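Local coordinates for conserved hypothetical protein NMB0706 (Neisseria meningitidis, PDB 1RV9), which is of unknown function but belongs to the laccase-like YfiH family, and its fold holds a possible Cys-His-Asp site beside a bound sulfate, at residues Gly38-Ala43 and Val53-Glu58; Leu78-Ser83 and Ala133-Trp138; Asp100-Asp105 and Val109-Met114; Thr235-Ser238 and Ala244-Arg247. All coordinates share one frame; numbering follows the deposited sequence.

Contact 1: Gly38-Ala43 and Val53-Glu58; sequences GVSQGA and VGDNPE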
loop_
_atom_site.group_PDB
_atom_site.type_symbol
_atom_site.label_atom_id
_atom_site.label_comp_id
_atom_site.label_asym_id
_atom_site.label_seq_id
_atom_site.Cartn_x
_atom_site.Cartn_y
_atom_site.Cartn_z
ATOM N N GLY A 38 -3.227 3.837 -18.740
ATOM C CA GLY A 38 -4.092 4.982 -18.519
ATOM C C GLY A 38 -4.096 6.029 -19.616
ATOM O O GLY A 38 -3.613 5.783 -20.720
ATOM N N VAL A 39 -4.636 7.204 -19.300
ATOM C CA VAL A 39 -4.726 8.296 -20.267
ATOM C C VAL A 39 -3.946 9.551 -19.881
ATOM O O VAL A 39 -3.961 10.537 -20.617
ATOM C CB VAL A 39 -6.194 8.712 -20.510
ATOM C CG1 VAL A 39 -7.000 7.517 -20.994
ATOM C CG2 VAL A 39 -6.795 9.289 -19.236
ATOM N N SER A 40 -3.270 9.525 -18.734
ATOM C CA SER A 40 -2.501 10.687 -18.296
ATOM C C SER A 40 -1.208 10.827 -19.088
ATOM O O SER A 40 -0.716 9.863 -19.672
ATOM C CB SER A 40 -2.197 10.593 -16.797
ATOM O OG SER A 40 -3.397 10.653 -16.050
ATOM N N GLN A 41 -0.651 12.035 -19.090
ATOM C CA GLN A 41 0.566 12.319 -19.845
ATOM C C GLN A 41 1.664 12.969 -19.013
ATOM O O GLN A 41 1.468 13.310 -17.847
ATOM C CB GLN A 41 0.239 13.259 -21.006
ATOM C CG GLN A 41 -0.280 14.610 -20.532
ATOM C CD GLN A 41 -0.744 15.499 -21.661
ATOM O OE1 GLN A 41 0.052 16.202 -22.290
ATOM N NE2 GLN A 41 -2.041 15.470 -21.930
ATOM N N GLY A 42 2.818 13.149 -19.642
ATOM C CA GLY A 42 3.938 13.787 -18.975
ATOM C C GLY A 42 4.414 13.070 -17.730
ATOM O O GLY A 42 4.628 11.861 -17.743
ATOM N N ALA A 43 4.578 13.828 -16.654
ATOM C CA ALA A 43 5.048 13.280 -15.384
ATOM C C ALA A 43 4.070 12.270 -14.808
ATOM O O ALA A 43 4.432 11.454 -13.969
ATOM C CB ALA A 43 5.259 14.410 -14.376
ATOM N N VAL A 53 -2.242 15.090 -6.838
ATOM C CA VAL A 53 -0.878 15.279 -7.310
ATOM C C VAL A 53 -0.670 16.266 -8.458
ATOM O O VAL A 53 0.427 16.350 -9.012
ATOM C CB VAL A 53 -0.240 13.916 -7.672
ATOM C CG1 VAL A 53 -0.170 13.034 -6.423
ATOM C CG2 VAL A 53 -1.062 13.213 -8.751
ATOM N N GLY A 54 -1.717 17.013 -8.804
ATOM C CA GLY A 54 -1.599 18.012 -9.858
ATOM C C GLY A 54 -1.918 17.597 -11.283
ATOM O O GLY A 54 -1.669 18.360 -12.222
ATOM N N ASP A 55 -2.471 16.400 -11.454
ATOM C CA ASP A 55 -2.818 15.892 -12.781
ATOM C C ASP A 55 -4.178 16.455 -13.201
ATOM O O ASP A 55 -4.880 17.064 -12.393
ATOM C CB ASP A 55 -2.862 14.357 -12.738
ATOM C CG ASP A 55 -2.898 13.719 -14.120
ATOM O OD1 ASP A 55 -2.795 14.442 -15.131
ATOM O OD2 ASP A 55 -3.022 12.476 -14.193
ATOM N N ASN A 56 -4.540 16.267 -14.467
ATOM C CA ASN A 56 -5.827 16.744 -14.966
ATOM C C ASN A 56 -6.925 15.910 -14.310
ATOM O O ASN A 56 -6.916 14.684 -14.399
ATOM C CB ASN A 56 -5.889 16.599 -16.491
ATOM C CG ASN A 56 -7.237 17.002 -17.064
ATOM O OD1 ASN A 56 -8.215 16.262 -16.967
ATOM N ND2 ASN A 56 -7.296 18.189 -17.659
ATOM N N PRO A 57 -7.877 16.565 -13.627
ATOM C CA PRO A 57 -8.977 15.869 -12.953
ATOM C C PRO A 57 -9.756 14.903 -13.847
ATOM O O PRO A 57 -10.095 13.795 -13.425
ATOM C CB PRO A 57 -9.841 17.017 -12.439
ATOM C CG PRO A 57 -8.822 18.074 -12.138
ATOM C CD PRO A 57 -7.937 18.013 -13.359
ATOM N N GLU A 58 -10.041 15.320 -15.076
ATOM C CA GLU A 58 -10.781 14.464 -15.997
ATOM C C GLU A 58 -9.984 13.207 -16.338
ATOM O O GLU A 58 -10.550 12.123 -16.473
ATOM C CB GLU A 58 -11.118 15.218 -17.285
ATOM C CG GLU A 58 -11.793 14.345 -18.331
ATOM C CD GLU A 58 -11.942 15.041 -19.667
ATOM O OE1 GLU A 58 -12.756 15.984 -19.766
ATOM O OE2 GLU A 58 -11.237 14.644 -20.620
HETATM O O HOH W 1 -2.236 14.184 -17.712
#
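Ser40 and Asp55 join the two loops through a single direct bond, a short one of 2.6 Å from Ser40 OG to Asp55 OD2. Along the segment 53-58, the chain comes in through Val53, whose carbonyl O is held by Tyr44, and turns at Gly54. Asp55 follows, with CG anti to its backbone N (chi1 -167°), an orientation that carries the carboxylate across to the other loop. OD2 offers Ser40 its syn lone pair, the one on the side of the other oxygen, and also accepts from Asn48 ND2; the Ser40 hydroxyl is bonded in turn to Asn63 of helix 57-71. OD1 works closer to home. It takes the N-H of Asn56 at 2.6 Å, from well above the carboxylate plane. Asp55 OD1 also accepts from a water 2.7 Å away; that water accepts from Gln41 N at 3.0 Å, giving a second, indirect link between the loops. Four donors thus grip the carboxylate, which would probably hold it in its charged form and fix its rotation. Asn56 OD1 reaches forward to Glu58 N, 2.8 Å away but at a poor angle, a weak bond; Ala59 N binds the same oxygen. With Pro57 opening the helical turns, this is a classic asparagine N-cap, and the Ser40-Asp55 pair ties the preceding loop to the start of helix 57-71.

Contact 2: Leu78-Ser83 and Ala133-Trp138; sequences LNQIHS and AAHAGW. With SO4 (sulfate ion), chain B.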
loop_
_atom_site.group_PDB
_atom_site.type_symbol
_atom_site.label_atom_id
_atom_site.label_comp_id
_atom_site.label_asym_id
_atom_site.label_seq_id
_atom_site.Cartn_x
_atom_site.Cartn_y
_atom_site.Cartn_z
ATOM N N LEU A 78 -9.262 6.565 -0.587
ATOM C CA LEU A 78 -9.266 7.361 0.636
ATOM C C LEU A 78 -8.472 8.645 0.478
ATOM O O LEU A 78 -7.621 8.760 -0.403
ATOM C CB LEU A 78 -8.628 6.570 1.784
ATOM C CG LEU A 78 -9.064 5.127 2.037
ATOM C CD1 LEU A 78 -8.113 4.495 3.050
ATOM C CD2 LEU A 78 -10.501 5.087 2.541
ATOM N N ASN A 79 -8.760 9.621 1.332
ATOM C CA ASN A 79 -7.971 10.840 1.315
ATOM C C ASN A 79 -6.889 10.496 2.328
ATOM O O ASN A 79 -7.048 10.715 3.533
ATOM C CB ASN A 79 -8.767 12.052 1.795
ATOM C CG ASN A 79 -7.915 13.304 1.845
ATOM O OD1 ASN A 79 -7.141 13.569 0.925
ATOM N ND2 ASN A 79 -8.048 14.078 2.916
ATOM N N GLN A 80 -5.801 9.919 1.830
ATOM C CA GLN A 80 -4.695 9.499 2.677
ATOM C C GLN A 80 -3.957 10.686 3.269
ATOM O O GLN A 80 -3.586 11.616 2.555
ATOM C CB GLN A 80 -3.750 8.609 1.861
ATOM C CG GLN A 80 -4.467 7.378 1.316
ATOM C CD GLN A 80 -3.674 6.583 0.291
ATOM O OE1 GLN A 80 -4.186 5.615 -0.273
ATOM N NE2 GLN A 80 -2.432 6.985 0.039
ATOM N N ILE A 81 -3.746 10.643 4.580
ATOM C CA ILE A 81 -3.062 11.723 5.274
ATOM C C ILE A 81 -1.927 11.211 6.158
ATOM O O ILE A 81 -1.523 11.876 7.113
ATOM C CB ILE A 81 -4.051 12.534 6.139
ATOM C CG1 ILE A 81 -4.807 11.602 7.091
ATOM C CG2 ILE A 81 -5.022 13.285 5.245
ATOM C CD1 ILE A 81 -5.664 12.329 8.109
ATOM N N HIS A 82 -1.415 10.029 5.824
ATOM C CA HIS A 82 -0.319 9.413 6.565
ATOM C C HIS A 82 -0.632 9.215 8.043
ATOM O O HIS A 82 0.236 9.346 8.911
ATOM C CB HIS A 82 0.951 10.244 6.372
ATOM C CG HIS A 82 1.488 10.182 4.977
ATOM N ND1 HIS A 82 2.400 9.232 4.573
ATOM C CD2 HIS A 82 1.196 10.914 3.873
ATOM C CE1 HIS A 82 2.649 9.380 3.283
ATOM N NE2 HIS A 82 1.929 10.394 2.836
ATOM N N SER A 83 -1.893 8.886 8.304
ATOM C CA SER A 83 -2.396 8.630 9.645
ATOM C C SER A 83 -2.359 7.128 9.881
ATOM O O SER A 83 -1.847 6.363 9.059
ATOM C CB SER A 83 -3.850 9.093 9.761
ATOM O OG SER A 83 -4.711 8.207 9.051
ATOM N N ALA A 133 -6.567 -3.141 3.111
ATOM C CA ALA A 133 -5.466 -2.490 2.416
ATOM C C ALA A 133 -4.997 -1.357 3.318
ATOM O O ALA A 133 -5.817 -0.601 3.839
ATOM C CB ALA A 133 -5.936 -1.933 1.076
ATOM N N ALA A 134 -3.685 -1.251 3.514
ATOM C CA ALA A 134 -3.126 -0.206 4.358
ATOM C C ALA A 134 -2.020 0.567 3.650
ATOM O O ALA A 134 -1.197 -0.009 2.933
ATOM C CB ALA A 134 -2.585 -0.812 5.654
ATOM N N HIS A 135 -2.026 1.881 3.857
ATOM C CA HIS A 135 -1.037 2.790 3.286
ATOM C C HIS A 135 0.042 2.960 4.348
ATOM O O HIS A 135 -0.180 3.608 5.377
ATOM C CB HIS A 135 -1.696 4.136 2.981
ATOM C CG HIS A 135 -0.733 5.210 2.579
ATOM N ND1 HIS A 135 -0.779 6.480 3.113
ATOM C CD2 HIS A 135 0.276 5.217 1.676
ATOM C CE1 HIS A 135 0.160 7.224 2.557
ATOM N NE2 HIS A 135 0.815 6.482 1.681
ATOM N N ALA A 136 1.208 2.379 4.092
ATOM C CA ALA A 136 2.301 2.433 5.046
ATOM C C ALA A 136 3.512 3.256 4.638
ATOM O O ALA A 136 4.526 2.707 4.199
ATOM C CB ALA A 136 2.739 1.005 5.407
ATOM N N GLY A 137 3.390 4.576 4.759
ATOM C CA GLY A 137 4.520 5.445 4.495
ATOM C C GLY A 137 5.318 5.263 5.775
ATOM O O GLY A 137 4.860 4.540 6.664
ATOM N N TRP A 138 6.479 5.890 5.917
ATOM C CA TRP A 138 7.229 5.675 7.148
ATOM C C TRP A 138 6.489 6.187 8.380
ATOM O O TRP A 138 6.584 5.593 9.447
ATOM C CB TRP A 138 8.635 6.291 7.073
ATOM C CG TRP A 138 8.707 7.784 7.190
ATOM C CD1 TRP A 138 8.696 8.693 6.169
ATOM C CD2 TRP A 138 8.847 8.539 8.397
ATOM N NE1 TRP A 138 8.825 9.966 6.667
ATOM C CE2 TRP A 138 8.917 9.903 8.032
ATOM C CE3 TRP A 138 8.915 8.198 9.755
ATOM C CZ2 TRP A 138 9.060 10.926 8.977
ATOM C CZ3 TRP A 138 9.058 9.213 10.693
ATOM C CH2 TRP A 138 9.126 10.562 10.299
HETATM S S SO4 B . 1.562 11.777 -0.698
HETATM O O1 SO4 B . 1.406 13.179 -0.258
HETATM O O2 SO4 B . 0.730 11.541 -1.894
HETATM O O3 SO4 B . 2.974 11.521 -1.026
HETATM O O4 SO4 B . 1.128 10.871 0.379
HETATM O O HOH W 2 2.281 6.810 6.165
HETATM O O HOH W 3 -0.295 6.003 6.806
#
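Gln80 lays its side-chain amide over one face of the His135 ring, with NE2 3.4 Å above the ring plane, near its centre, and the two planes 26° apart. The chain beyond CG is extended, which lets the amide span the imidazole; its OE1 accepts from Met114 N, fixing which end of the amide is turned to the ring. After Ile81, whose N binds Asp100, comes His82, where CG anti to the carbonyl carbon (chi1 -69°) turns the ring to His135. The two rings form a T-shaped pair: the edge of His135 is directed at the face of His82, CE1 to CE1 at 3.4 Å, with planes at 62°. His135 ND1 is bonded to Asp100 and its side chain touches Cys118, a geometry consistent with a Cys-His-Asp triad, here near the end of strand 131-136. In the plane of the His82 ring, at its edge, NE2 donates to sulfate O4 at 2.6 Å; the sulfate probably comes from the crystallisation liquor. At the other ring nitrogen, a water lies 2.9 Å from His82 ND1 and weakly accepts from Gly137 N. At Ser83 the backbone O shares a second water with His135 O, 2.8 Å from each oxygen.

Contact 3: Asp100-Asp105 and Val109-Met114; sequences DASVDD and VACAVM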
loop_
_atom_site.group_PDB
_atom_site.type_symbol
_atom_site.label_atom_id
_atom_site.label_comp_id
_atom_site.label_asym_id
_atom_site.label_seq_id
_atom_site.Cartn_x
_atom_site.Cartn_y
_atom_site.Cartn_z
ATOM N N ASP A 100 -6.062 6.071 6.197
ATOM C CA ASP A 100 -4.971 5.447 5.471
ATOM C C ASP A 100 -5.034 3.932 5.384
ATOM O O ASP A 100 -4.057 3.287 5.008
ATOM C CB ASP A 100 -3.642 5.905 6.067
ATOM C CG ASP A 100 -3.354 7.360 5.760
ATOM O OD1 ASP A 100 -2.629 7.625 4.778
ATOM O OD2 ASP A 100 -3.869 8.240 6.487
ATOM N N ALA A 101 -6.186 3.367 5.720
ATOM C CA ALA A 101 -6.380 1.919 5.631
ATOM C C ALA A 101 -7.869 1.628 5.661
ATOM O O ALA A 101 -8.649 2.414 6.197
ATOM C CB ALA A 101 -5.689 1.203 6.797
ATOM N N SER A 102 -8.267 0.517 5.058
ATOM C CA SER A 102 -9.671 0.132 5.076
ATOM C C SER A 102 -9.781 -1.383 5.153
ATOM O O SER A 102 -8.864 -2.114 4.758
ATOM C CB SER A 102 -10.417 0.666 3.842
ATOM O OG SER A 102 -10.095 -0.052 2.662
ATOM N N VAL A 103 -10.900 -1.844 5.696
ATOM C CA VAL A 103 -11.161 -3.268 5.843
ATOM C C VAL A 103 -12.535 -3.592 5.269
ATOM O O VAL A 103 -13.385 -2.707 5.134
ATOM C CB VAL A 103 -11.140 -3.688 7.336
ATOM C CG1 VAL A 103 -9.788 -3.371 7.950
ATOM C CG2 VAL A 103 -12.238 -2.960 8.096
ATOM N N ASP A 104 -12.744 -4.856 4.919
ATOM C CA ASP A 104 -14.033 -5.289 4.396
ATOM C C ASP A 104 -14.255 -6.781 4.541
ATOM O O ASP A 104 -13.317 -7.568 4.448
ATOM C CB ASP A 104 -14.193 -4.932 2.919
ATOM C CG ASP A 104 -15.524 -5.398 2.366
ATOM O OD1 ASP A 104 -15.549 -6.341 1.544
ATOM O OD2 ASP A 104 -16.555 -4.827 2.787
ATOM N N ASP A 105 -15.513 -7.161 4.754
ATOM C CA ASP A 105 -15.895 -8.563 4.882
ATOM C C ASP A 105 -17.234 -8.788 4.178
ATOM O O ASP A 105 -17.923 -9.776 4.431
ATOM C CB ASP A 105 -16.004 -8.948 6.364
ATOM C CG ASP A 105 -17.188 -8.296 7.057
ATOM O OD1 ASP A 105 -17.720 -7.292 6.538
ATOM O OD2 ASP A 105 -17.583 -8.790 8.137
ATOM N N VAL A 109 -17.290 -4.027 -2.067
ATOM C CA VAL A 109 -16.427 -2.891 -2.355
ATOM C C VAL A 109 -14.986 -3.375 -2.337
ATOM O O VAL A 109 -14.679 -4.386 -1.710
ATOM C CB VAL A 109 -16.621 -1.793 -1.271
ATOM C CG1 VAL A 109 -16.299 -2.367 0.107
ATOM C CG2 VAL A 109 -15.749 -0.580 -1.569
ATOM N N ALA A 110 -14.110 -2.667 -3.042
ATOM C CA ALA A 110 -12.698 -3.022 -3.055
ATOM C C ALA A 110 -11.926 -2.058 -2.163
ATOM O O ALA A 110 -12.161 -0.842 -2.191
ATOM C CB ALA A 110 -12.149 -2.958 -4.483
ATOM N N CYS A 111 -11.025 -2.605 -1.349
ATOM C CA CYS A 111 -10.183 -1.791 -0.483
ATOM C C CYS A 111 -9.014 -1.369 -1.351
ATOM O O CYS A 111 -8.542 -2.152 -2.179
ATOM C CB CYS A 111 -9.655 -2.607 0.694
ATOM S SG CYS A 111 -10.928 -3.232 1.797
ATOM N N ALA A 112 -8.534 -0.144 -1.169
ATOM C CA ALA A 112 -7.436 0.330 -1.989
ATOM C C ALA A 112 -6.604 1.414 -1.337
ATOM O O ALA A 112 -7.105 2.219 -0.553
ATOM C CB ALA A 112 -7.979 0.850 -3.317
ATOM N N VAL A 113 -5.315 1.402 -1.654
ATOM C CA VAL A 113 -4.390 2.423 -1.188
ATOM C C VAL A 113 -3.562 2.841 -2.401
ATOM O O VAL A 113 -3.230 2.013 -3.257
ATOM C CB VAL A 113 -3.475 1.926 -0.038
ATOM C CG1 VAL A 113 -4.314 1.691 1.208
ATOM C CG2 VAL A 113 -2.744 0.665 -0.440
ATOM N N MET A 114 -3.259 4.133 -2.481
ATOM C CA MET A 114 -2.500 4.701 -3.593
ATOM C C MET A 114 -1.090 5.046 -3.146
ATOM O O MET A 114 -0.903 5.608 -2.070
ATOM C CB MET A 114 -3.201 5.963 -4.092
ATOM C CG MET A 114 -4.605 5.718 -4.602
ATOM S SD MET A 114 -5.472 7.268 -4.880
ATOM C CE MET A 114 -6.109 7.582 -3.252
HETATM O O HOH W 4 -9.464 1.789 0.765
HETATM O O HOH W 5 -14.333 -6.930 -0.803
#
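The carboxylate of Asp104 is the flat group here, and one of its faces is covered by Val109: CG1 sits over it, 3.6 Å from OD2. A water approaches OD1 from the same side, tilted out of the carboxylate plane; it donates to Asp104 OD1 at 2.7 Å and to Val109 O, also at 2.7 Å. Beyond the two strands, OD2 is bonded to Thr106 OG1 and OD1 to Gly107 N, both in the turn that connects them. CG stands anti to the backbone N (chi1 179°), which places the carboxylate beside Val109 and that turn.

Further along, Cys111 lies between the strands, against Ser102 and Asp104. Its CB lies 3.3 Å from Ser102 OG, and its SG packs 3.8 Å from Asp104 CB. Ser102 OG donates to a water at 2.7 Å, which also accepts from Ala112 N at 2.9 Å. Val113 CG1 rests near Asp100 O, and Ala133 of strand 131-136 borders both Cys111 and Val113.

Strands 101-104 and 110-114 run nearly antiparallel (166°), yet they belong to different sheets, the first to the six-stranded one and the second to the five-stranded one. Their axes approach to 6.7 Å, consistent with the small side chains of Ser102 and Cys111 that meet there. The contact is thus a junction between the two layers of the alpha-beta-beta-alpha fold. Its chemistry is that of van der Waals packing joined by two bridging waters, which give polar groups turned into the interior hydrogen-bonding partners without direct bonding between the strands.

Contact 4: Thr235-Ser238 and Ala244-Arg247; sequences TFFS and ATGR. With SO4 (sulfate ion), chain B.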
loop_
_atom_site.group_PDB
_atom_site.type_symbol
_atom_site.label_atom_id
_atom_site.label_comp_id
_atom_site.label_asym_id
_atom_site.label_seq_id
_atom_site.Cartn_x
_atom_site.Cartn_y
_atom_site.Cartn_z
ATOM N N THR A 235 7.550 0.736 -15.007
ATOM C CA THR A 235 6.418 0.050 -14.396
ATOM C C THR A 235 5.712 0.835 -13.298
ATOM O O THR A 235 4.484 0.817 -13.213
ATOM C CB THR A 235 6.856 -1.298 -13.792
ATOM O OG1 THR A 235 7.516 -2.080 -14.794
ATOM C CG2 THR A 235 5.650 -2.067 -13.272
ATOM N N PHE A 236 6.479 1.528 -12.465
ATOM C CA PHE A 236 5.881 2.265 -11.356
ATOM C C PHE A 236 6.225 3.742 -11.273
ATOM O O PHE A 236 7.285 4.178 -11.730
ATOM C CB PHE A 236 6.290 1.623 -10.027
ATOM C CG PHE A 236 5.919 0.175 -9.908
ATOM C CD1 PHE A 236 4.587 -0.210 -9.816
ATOM C CD2 PHE A 236 6.904 -0.806 -9.896
ATOM C CE1 PHE A 236 4.241 -1.559 -9.711
ATOM C CE2 PHE A 236 6.567 -2.152 -9.792
ATOM C CZ PHE A 236 5.233 -2.529 -9.700
ATOM N N PHE A 237 5.309 4.499 -10.675
ATOM C CA PHE A 237 5.505 5.924 -10.433
ATOM C C PHE A 237 6.407 5.982 -9.200
ATOM O O PHE A 237 6.374 5.078 -8.356
ATOM C CB PHE A 237 4.185 6.613 -10.077
ATOM C CG PHE A 237 3.204 6.706 -11.211
ATOM C CD1 PHE A 237 3.489 7.470 -12.338
ATOM C CD2 PHE A 237 1.965 6.080 -11.123
ATOM C CE1 PHE A 237 2.550 7.617 -13.358
ATOM C CE2 PHE A 237 1.019 6.219 -12.136
ATOM C CZ PHE A 237 1.313 6.991 -13.257
ATOM N N SER A 238 7.198 7.044 -9.088
ATOM C CA SER A 238 8.089 7.213 -7.945
ATOM C C SER A 238 8.321 8.681 -7.627
ATOM O O SER A 238 8.793 9.444 -8.473
ATOM C CB SER A 238 9.440 6.548 -8.207
ATOM O OG SER A 238 10.348 6.837 -7.153
ATOM N N ALA A 244 6.782 15.427 -8.658
ATOM C CA ALA A 244 5.362 15.471 -8.987
ATOM C C ALA A 244 5.098 14.387 -10.026
ATOM O O ALA A 244 5.585 14.461 -11.156
ATOM C CB ALA A 244 4.992 16.842 -9.541
ATOM N N THR A 245 4.336 13.372 -9.637
ATOM C CA THR A 245 4.044 12.271 -10.539
ATOM C C THR A 245 2.726 11.593 -10.164
ATOM O O THR A 245 2.001 12.059 -9.285
ATOM C CB THR A 245 5.218 11.247 -10.531
ATOM O OG1 THR A 245 5.060 10.312 -11.604
ATOM C CG2 THR A 245 5.281 10.501 -9.205
ATOM N N GLY A 246 2.414 10.493 -10.838
ATOM C CA GLY A 246 1.169 9.805 -10.557
ATOM C C GLY A 246 1.225 8.853 -9.380
ATOM O O GLY A 246 2.231 8.760 -8.676
ATOM N N ARG A 247 0.119 8.153 -9.165
ATOM C CA ARG A 247 0.018 7.177 -8.090
ATOM C C ARG A 247 -0.611 5.899 -8.628
ATOM O O ARG A 247 -1.608 5.950 -9.346
ATOM C CB ARG A 247 -0.864 7.711 -6.957
ATOM C CG ARG A 247 -0.298 8.919 -6.223
ATOM C CD ARG A 247 0.897 8.544 -5.365
ATOM N NE ARG A 247 1.397 9.687 -4.602
ATOM C CZ ARG A 247 2.151 10.660 -5.105
ATOM N NH1 ARG A 247 2.513 10.646 -6.384
ATOM N NH2 ARG A 247 2.539 11.658 -4.325
HETATM S S SO4 B . 1.562 11.777 -0.698
HETATM O O1 SO4 B . 1.406 13.179 -0.258
HETATM O O2 SO4 B . 0.730 11.541 -1.894
HETATM O O3 SO4 B . 2.974 11.521 -1.026
HETATM O O4 SO4 B . 1.128 10.871 0.379
HETATM O O HOH W 6 7.195 8.502 -11.528
#
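Phe237 presses one face of its ring onto the backbone of Gly246. Its CB lies 3.2 Å from Gly246 O; CG still faces the same carbonyl. At the ortho positions the neighbours part: CD1 meets Thr245 OG1 at 3.3 Å, while CD2 approaches Arg247 N at 3.4 Å. Over the middle of the ring sits Gly246 CA, 3.6 Å from the centroid and only 4° off the normal, a CH-pi contact; CE1 and CZ lie below the same CA, and CE2 stays near Arg247 N. The two loops flank the short helix 239-242, N-capped by Ser238, whose OG binds Arg241 N and also Asp117, so the ring packs the entry to that helix against its exit, next to Met248 of strand 248-254. A water in the plane of the Phe237 ring, at its edge, accepts from Ser238 N and donates to Thr245 OG1, which is also bonded to Ala43 O. Beyond Gly246, Arg247 bends at chi2 (-71°) and folds its guanidinium back: NH1 donates to Gly246 O at 3.0 Å from above the carbonyl plane. NH2 reaches sulfate O2 at 3.0 Å, with weak bonds from NE to O2 and from NH2 to O3.

The sulfate links contacts 2 and 4: His82 and Arg247 approach it from separate loops, with His52 as a further hydrogen-bond partner, although the two contacts come no nearer than about 7 Å. Contact 3 is nested within the loop closed by contact 2, and Asp100 joins them, its OD2 2.7 Å from Ser83 OG and its O 2.7 Å from His135 N. His135 and Asp100 of the possible triad lie where these two contacts meet, Cys118 being the third member, with Arg247 near but not touching. Contact 1, its centre about 21 Å from that of contact 2, reaches contact 4 through Ala43 O, 2.7 Å from Thr245 OG1, and through Val53 packing on Arg247.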